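Local coordinates for capsid protein VP1 (Human polyomavirus 12, PDB 6Y5Z), which probably assembles as disulfide-linked pentamers into the T=7 icosahedral outer shell of the virus and serves in attachment to the host cell, at residues W87-V92 with V268-R273; S99-N104 with R260-Y265. One frame throughout, in Å; residues are numbered along the deposited sequence.

Contact 1: residues W87-V92 with V268-R273; sequences WEAVSV and VQLRKR
Glu88 lies between two arginines of the neighbouring antiparallel strand, Arg271 and Arg273, each gripping its carboxylate side-on through NE and NH2. Extended from a CG anti to the backbone N (chi1 174°), Glu88 carries its carboxylate out to them. Both NE atoms converge on one oxygen, Arg271 NE at 2.9 Å and Arg273 NE at 2.8 Å from Glu88 OE1, from opposite faces of the carboxylate plane. The two NH2 groups share Glu88 OE2 in the same way, each 3.0 Å from it; these four bonds, with a fifth from Gly230 N to OE2, hold the carboxylate against rotation, and two positive charges would probably favour its ionised form. Val90 CG2 lies over one face of the Arg271 guanidinium, off-centre. On the other side of the sheet, Lys272 runs alongside Trp87 and lays CG over the six-membered ring, a CH-pi contact 3.9 Å from its centroid. Glu88 and Arg271 form a hydrogen-bonded backbone pair. A beta bulge between Ala89 and Ser91 then shifts the register by one residue; a water joins Ser91 OG to Gln269 OE1, while Gln269 NE2 bonds Gln21 OE1. Strand 9-26 flanks segment 268-273, and segment 87-92 makes backbone hydrogen bonds along its other edge to Thr221, Leu223, Pro231 and Cys233.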
loop_
_atom_site.group_PDB
_atom_site.type_symbol
_atom_site.label_atom_id
_atom_site.label_comp_id
_atom_site.label_asym_id
_atom_site.label_seq_id
_atom_site.Cartn_x
_atom_site.Cartn_y
_atom_site.Cartn_z
ATOM N N TRP D 87 -23.442 27.153 -14.467
ATOM C CA TRP D 87 -23.047 26.448 -13.225
ATOM C C TRP D 87 -21.702 25.768 -13.462
ATOM O O TRP D 87 -21.536 25.031 -14.445
ATOM C CB TRP D 87 -24.117 25.461 -12.790
ATOM C CG TRP D 87 -25.347 26.123 -12.255
ATOM C CD1 TRP D 87 -26.585 26.102 -12.827
ATOM C CD2 TRP D 87 -25.467 26.877 -11.041
ATOM N NE1 TRP D 87 -27.474 26.783 -12.038
ATOM C CE2 TRP D 87 -26.815 27.292 -10.951
ATOM C CE3 TRP D 87 -24.576 27.297 -10.046
ATOM C CZ2 TRP D 87 -27.293 28.053 -9.886
ATOM C CZ3 TRP D 87 -25.053 28.019 -8.974
ATOM C CH2 TRP D 87 -26.390 28.413 -8.909
ATOM N N GLU D 88 -20.755 26.026 -12.573
ATOM C CA GLU D 88 -19.393 25.443 -12.624
ATOM C C GLU D 88 -19.258 24.511 -11.421
ATOM O O GLU D 88 -19.476 24.967 -10.266
ATOM C CB GLU D 88 -18.391 26.582 -12.577
ATOM C CG GLU D 88 -16.953 26.115 -12.477
ATOM C CD GLU D 88 -15.967 27.226 -12.196
ATOM O OE1 GLU D 88 -16.404 28.378 -11.982
ATOM O OE2 GLU D 88 -14.766 26.929 -12.168
ATOM N N ALA D 89 -18.960 23.233 -11.674
ATOM C CA ALA D 89 -18.758 22.244 -10.600
ATOM C C ALA D 89 -17.358 22.486 -10.021
ATOM O O ALA D 89 -16.379 22.346 -10.772
ATOM C CB ALA D 89 -18.939 20.845 -11.127
ATOM N N VAL D 90 -17.298 22.872 -8.748
ATOM C CA VAL D 90 -16.044 23.269 -8.048
ATOM C C VAL D 90 -15.435 22.051 -7.360
ATOM O O VAL D 90 -14.210 21.875 -7.415
ATOM C CB VAL D 90 -16.337 24.394 -7.042
ATOM C CG1 VAL D 90 -15.117 24.737 -6.189
ATOM C CG2 VAL D 90 -16.875 25.615 -7.767
ATOM N N SER D 91 -16.260 21.190 -6.775
ATOM C CA SER D 91 -15.792 20.094 -5.905
ATOM C C SER D 91 -16.929 19.117 -5.686
ATOM O O SER D 91 -18.088 19.483 -5.912
ATOM C CB SER D 91 -15.250 20.651 -4.613
ATOM O OG SER D 91 -16.277 21.255 -3.829
ATOM N N VAL D 92 -16.585 17.917 -5.255
ATOM C CA VAL D 92 -17.589 16.880 -4.956
ATOM C C VAL D 92 -17.136 16.131 -3.722
ATOM O O VAL D 92 -15.920 15.873 -3.579
ATOM C CB VAL D 92 -17.843 15.962 -6.167
ATOM C CG1 VAL D 92 -16.572 15.324 -6.704
ATOM C CG2 VAL D 92 -18.880 14.917 -5.825
ATOM N N VAL D 268 -22.246 17.670 -4.963
ATOM C CA VAL D 268 -21.447 18.561 -5.847
ATOM C C VAL D 268 -21.710 20.006 -5.466
ATOM O O VAL D 268 -22.900 20.419 -5.386
ATOM C CB VAL D 268 -21.744 18.308 -7.332
ATOM C CG1 VAL D 268 -20.920 19.211 -8.238
ATOM C CG2 VAL D 268 -21.515 16.848 -7.676
ATOM N N GLN D 269 -20.634 20.749 -5.231
ATOM C CA GLN D 269 -20.706 22.206 -4.984
ATOM C C GLN D 269 -20.584 22.916 -6.328
ATOM O O GLN D 269 -19.613 22.653 -7.064
ATOM C CB GLN D 269 -19.584 22.648 -4.051
ATOM C CG GLN D 269 -19.594 24.138 -3.815
ATOM C CD GLN D 269 -18.524 24.521 -2.821
ATOM O OE1 GLN D 269 -17.449 24.980 -3.202
ATOM N NE2 GLN D 269 -18.788 24.258 -1.548
ATOM N N LEU D 270 -21.561 23.754 -6.661
ATOM C CA LEU D 270 -21.517 24.530 -7.917
ATOM C C LEU D 270 -21.524 26.017 -7.620
ATOM O O LEU D 270 -22.082 26.448 -6.603
ATOM C CB LEU D 270 -22.676 24.139 -8.830
ATOM C CG LEU D 270 -22.652 22.650 -9.182
ATOM C CD1 LEU D 270 -23.732 21.897 -8.455
ATOM C CD2 LEU D 270 -22.726 22.420 -10.666
ATOM N N ARG D 271 -20.932 26.770 -8.527
ATOM C CA ARG D 271 -20.930 28.244 -8.444
ATOM C C ARG D 271 -21.259 28.813 -9.817
ATOM O O ARG D 271 -20.991 28.180 -10.865
ATOM C CB ARG D 271 -19.591 28.743 -7.901
ATOM C CG ARG D 271 -18.451 28.606 -8.890
ATOM C CD ARG D 271 -17.142 29.062 -8.269
ATOM N NE ARG D 271 -16.050 28.698 -9.148
ATOM C CZ ARG D 271 -14.777 28.606 -8.777
ATOM N NH1 ARG D 271 -14.425 28.915 -7.544
ATOM N NH2 ARG D 271 -13.855 28.259 -9.653
ATOM N N LYS D 272 -21.822 30.012 -9.839
ATOM C CA LYS D 272 -22.121 30.678 -11.120
ATOM C C LYS D 272 -20.822 31.255 -11.685
ATOM O O LYS D 272 -20.092 31.944 -10.952
ATOM C CB LYS D 272 -23.163 31.776 -10.909
ATOM C CG LYS D 272 -24.505 31.264 -10.416
ATOM C CD LYS D 272 -25.487 32.388 -10.204
ATOM C CE LYS D 272 -26.761 31.919 -9.544
ATOM N NZ LYS D 272 -27.614 33.070 -9.167
ATOM N N ARG D 273 -20.550 30.965 -12.947
ATOM C CA ARG D 273 -19.381 31.438 -13.709
ATOM C C ARG D 273 -19.883 32.196 -14.931
ATOM O O ARG D 273 -20.730 31.637 -15.688
ATOM C CB ARG D 273 -18.553 30.229 -14.152
ATOM C CG ARG D 273 -17.398 30.560 -15.076
ATOM C CD ARG D 273 -16.255 31.291 -14.396
ATOM N NE ARG D 273 -15.388 30.352 -13.695
ATOM C CZ ARG D 273 -14.087 30.509 -13.486
ATOM N NH1 ARG D 273 -13.441 31.583 -13.910
ATOM N NH2 ARG D 273 -13.409 29.567 -12.843
HETATM O O HOH W 1 -15.523 23.445 -2.591
#

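Contact 2: residues S99-N104 with R260-Y265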
loop_
_atom_site.group_PDB
_atom_site.type_symbol
_atom_site.label_atom_id
_atom_site.label_comp_id
_atom_site.label_asym_id
_atom_site.label_seq_id
_atom_site.Cartn_x
_atom_site.Cartn_y
_atom_site.Cartn_z
ATOM N N SER D 99 -20.278 -0.920 2.317
ATOM C CA SER D 99 -19.214 -1.912 2.594
ATOM C C SER D 99 -19.578 -2.714 3.846
ATOM O O SER D 99 -19.234 -3.909 3.902
ATOM C CB SER D 99 -17.846 -1.266 2.689
ATOM O OG SER D 99 -17.772 -0.396 3.775
ATOM N N ASN D 100 -20.273 -2.105 4.808
ATOM C CA ASN D 100 -20.697 -2.801 6.051
ATOM C C ASN D 100 -21.576 -4.019 5.716
ATOM O O ASN D 100 -21.624 -4.973 6.521
ATOM C CB ASN D 100 -21.476 -1.848 6.960
ATOM C CG ASN D 100 -22.519 -1.066 6.205
ATOM O OD1 ASN D 100 -22.158 -0.133 5.483
ATOM N ND2 ASN D 100 -23.772 -1.440 6.332
ATOM N N THR D 101 -22.286 -3.995 4.594
ATOM C CA THR D 101 -23.193 -5.128 4.277
ATOM C C THR D 101 -22.386 -6.403 4.020
ATOM O O THR D 101 -22.955 -7.496 4.190
ATOM C CB THR D 101 -24.103 -4.852 3.076
ATOM O OG1 THR D 101 -23.330 -4.716 1.878
ATOM C CG2 THR D 101 -24.963 -3.635 3.314
ATOM N N LEU D 102 -21.125 -6.268 3.626
ATOM C CA LEU D 102 -20.249 -7.424 3.276
ATOM C C LEU D 102 -19.794 -8.133 4.557
ATOM O O LEU D 102 -19.211 -9.215 4.445
ATOM C CB LEU D 102 -19.055 -6.947 2.439
ATOM C CG LEU D 102 -19.345 -6.708 0.959
ATOM C CD1 LEU D 102 -20.080 -5.397 0.742
ATOM C CD2 LEU D 102 -18.059 -6.739 0.140
ATOM N N MET D 103 -20.108 -7.574 5.732
ATOM C CA MET D 103 -19.813 -8.193 7.046
ATOM C C MET D 103 -20.939 -9.153 7.437
ATOM O O MET D 103 -20.835 -9.773 8.493
ATOM C CB MET D 103 -19.599 -7.134 8.126
ATOM C CG MET D 103 -18.534 -6.093 7.790
ATOM S SD MET D 103 -16.830 -6.746 7.628
ATOM C CE MET D 103 -16.562 -7.319 9.301
ATOM N N ASN D 104 -21.941 -9.334 6.574
ATOM C CA ASN D 104 -22.945 -10.411 6.727
ATOM C C ASN D 104 -22.340 -11.728 6.223
ATOM O O ASN D 104 -22.224 -11.886 4.992
ATOM C CB ASN D 104 -24.217 -10.045 5.979
ATOM C CG ASN D 104 -25.267 -11.125 5.997
ATOM O OD1 ASN D 104 -25.008 -12.279 6.351
ATOM N ND2 ASN D 104 -26.494 -10.737 5.654
ATOM N N ARG D 260 -21.424 -8.299 -7.411
ATOM C CA ARG D 260 -22.072 -7.447 -6.383
ATOM C C ARG D 260 -21.554 -6.024 -6.548
ATOM O O ARG D 260 -20.305 -5.839 -6.530
ATOM C CB ARG D 260 -21.801 -7.995 -4.981
ATOM C CG ARG D 260 -22.268 -7.111 -3.830
ATOM C CD ARG D 260 -23.738 -6.778 -3.887
ATOM N NE ARG D 260 -24.279 -6.291 -2.620
ATOM C CZ ARG D 260 -25.364 -5.535 -2.502
ATOM N NH1 ARG D 260 -26.037 -5.117 -3.565
ATOM N NH2 ARG D 260 -25.794 -5.212 -1.293
ATOM N N GLY D 261 -22.472 -5.057 -6.623
ATOM C CA GLY D 261 -22.159 -3.622 -6.696
ATOM C C GLY D 261 -22.788 -2.868 -5.536
ATOM O O GLY D 261 -23.675 -3.406 -4.861
ATOM N N LEU D 262 -22.346 -1.639 -5.296
ATOM C CA LEU D 262 -22.878 -0.800 -4.199
ATOM C C LEU D 262 -23.227 0.561 -4.768
ATOM O O LEU D 262 -22.648 1.033 -5.758
ATOM C CB LEU D 262 -21.852 -0.681 -3.060
ATOM C CG LEU D 262 -21.662 -1.934 -2.203
ATOM C CD1 LEU D 262 -20.547 -1.720 -1.186
ATOM C CD2 LEU D 262 -22.957 -2.331 -1.509
ATOM N N PRO D 263 -24.184 1.254 -4.131
ATOM C CA PRO D 263 -24.576 2.589 -4.562
ATOM C C PRO D 263 -23.502 3.621 -4.245
ATOM O O PRO D 263 -22.724 3.417 -3.338
ATOM C CB PRO D 263 -25.837 2.932 -3.763
ATOM C CG PRO D 263 -26.110 1.719 -2.911
ATOM C CD PRO D 263 -24.914 0.808 -2.946
ATOM N N ARG D 264 -23.534 4.719 -4.982
ATOM C CA ARG D 264 -22.628 5.854 -4.760
ATOM C C ARG D 264 -23.439 7.122 -4.521
ATOM O O ARG D 264 -24.342 7.442 -5.314
ATOM C CB ARG D 264 -21.680 6.003 -5.950
ATOM C CG ARG D 264 -20.739 7.190 -5.852
ATOM C CD ARG D 264 -19.745 7.211 -6.997
ATOM N NE ARG D 264 -18.686 6.198 -6.946
ATOM C CZ ARG D 264 -17.493 6.344 -6.373
ATOM N NH1 ARG D 264 -16.603 5.364 -6.426
ATOM N NH2 ARG D 264 -17.205 7.460 -5.715
ATOM N N TYR D 265 -23.018 7.870 -3.517
ATOM C CA TYR D 265 -23.503 9.229 -3.209
ATOM C C TYR D 265 -22.593 10.269 -3.852
ATOM O O TYR D 265 -21.339 10.112 -3.846
ATOM C CB TYR D 265 -23.486 9.435 -1.701
ATOM C CG TYR D 265 -23.900 10.797 -1.231
ATOM C CD1 TYR D 265 -25.222 11.201 -1.264
ATOM C CD2 TYR D 265 -22.953 11.687 -0.765
ATOM C CE1 TYR D 265 -25.591 12.468 -0.825
ATOM C CE2 TYR D 265 -23.311 12.930 -0.271
ATOM C CZ TYR D 265 -24.623 13.338 -0.339
ATOM O OH TYR D 265 -24.908 14.589 0.163
HETATM O O HOH W 2 -23.548 -6.877 0.119
#
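Leu262 points its isobutyl group at the 3-10 turn of residues 99-103, and its two methyls meet different parts of it. CD1 comes within 3.6 Å of Ser99 N and, in one of the two modelled conformers of Leu102, also touches the end of that side chain, which crosses Leu262 at a slant with CD1 to CD1 at 4.2 Å. CD2 of Leu262 lies over one face of the Arg260 guanidinium, off-centre and 4.0 Å above its plane, and is 4.2 Å from Thr101 OG1. Thr101 and Leu262 pass each other in opposite directions, whereas Arg260 crosses Thr101 at about a right angle. The segment 260-265 belongs to the jelly-roll beta sandwich of the polyomavirus VP1 fold, and the turn lies near the start of the loop that follows strand 83-96. A water bridges the polar ends: it donates to Thr101 OG1 at 2.8 Å and accepts from Arg260 NE at 2.9 Å, lying at the edge of the guanidinium in its plane. The Thr101 rotation (chi1 65°) sets OG1 where it bonds Gly98 O while accepting from the water. Arg260 NH1 reaches Gly41 O and, across the pentamer interface, Gln166 O of a neighbouring subunit, while Asn100 bonds Ile184 and Ser188 of that same subunit.

Contacts 1 and 2 illustrate how one long strand can serve two distant regions of a sandwich. Their centres lie about 28 Å apart, and both draw their second segment from strand 257-276. The first segments follow each other too: 87-92 is within strand 83-96, the sheet neighbour of 257-276, and 99-104 comes just after that strand ends. Because the pairing is antiparallel, contact 2 is nested along the chain inside the loop closed by contact 1. Contact 1 is strand-to-strand pairing untouched by other subunits, whereas contact 2 adjoins a second copy of VP1. Strand 257-276 thus runs from a pairing made within one subunit to a region beside the pentamer interface.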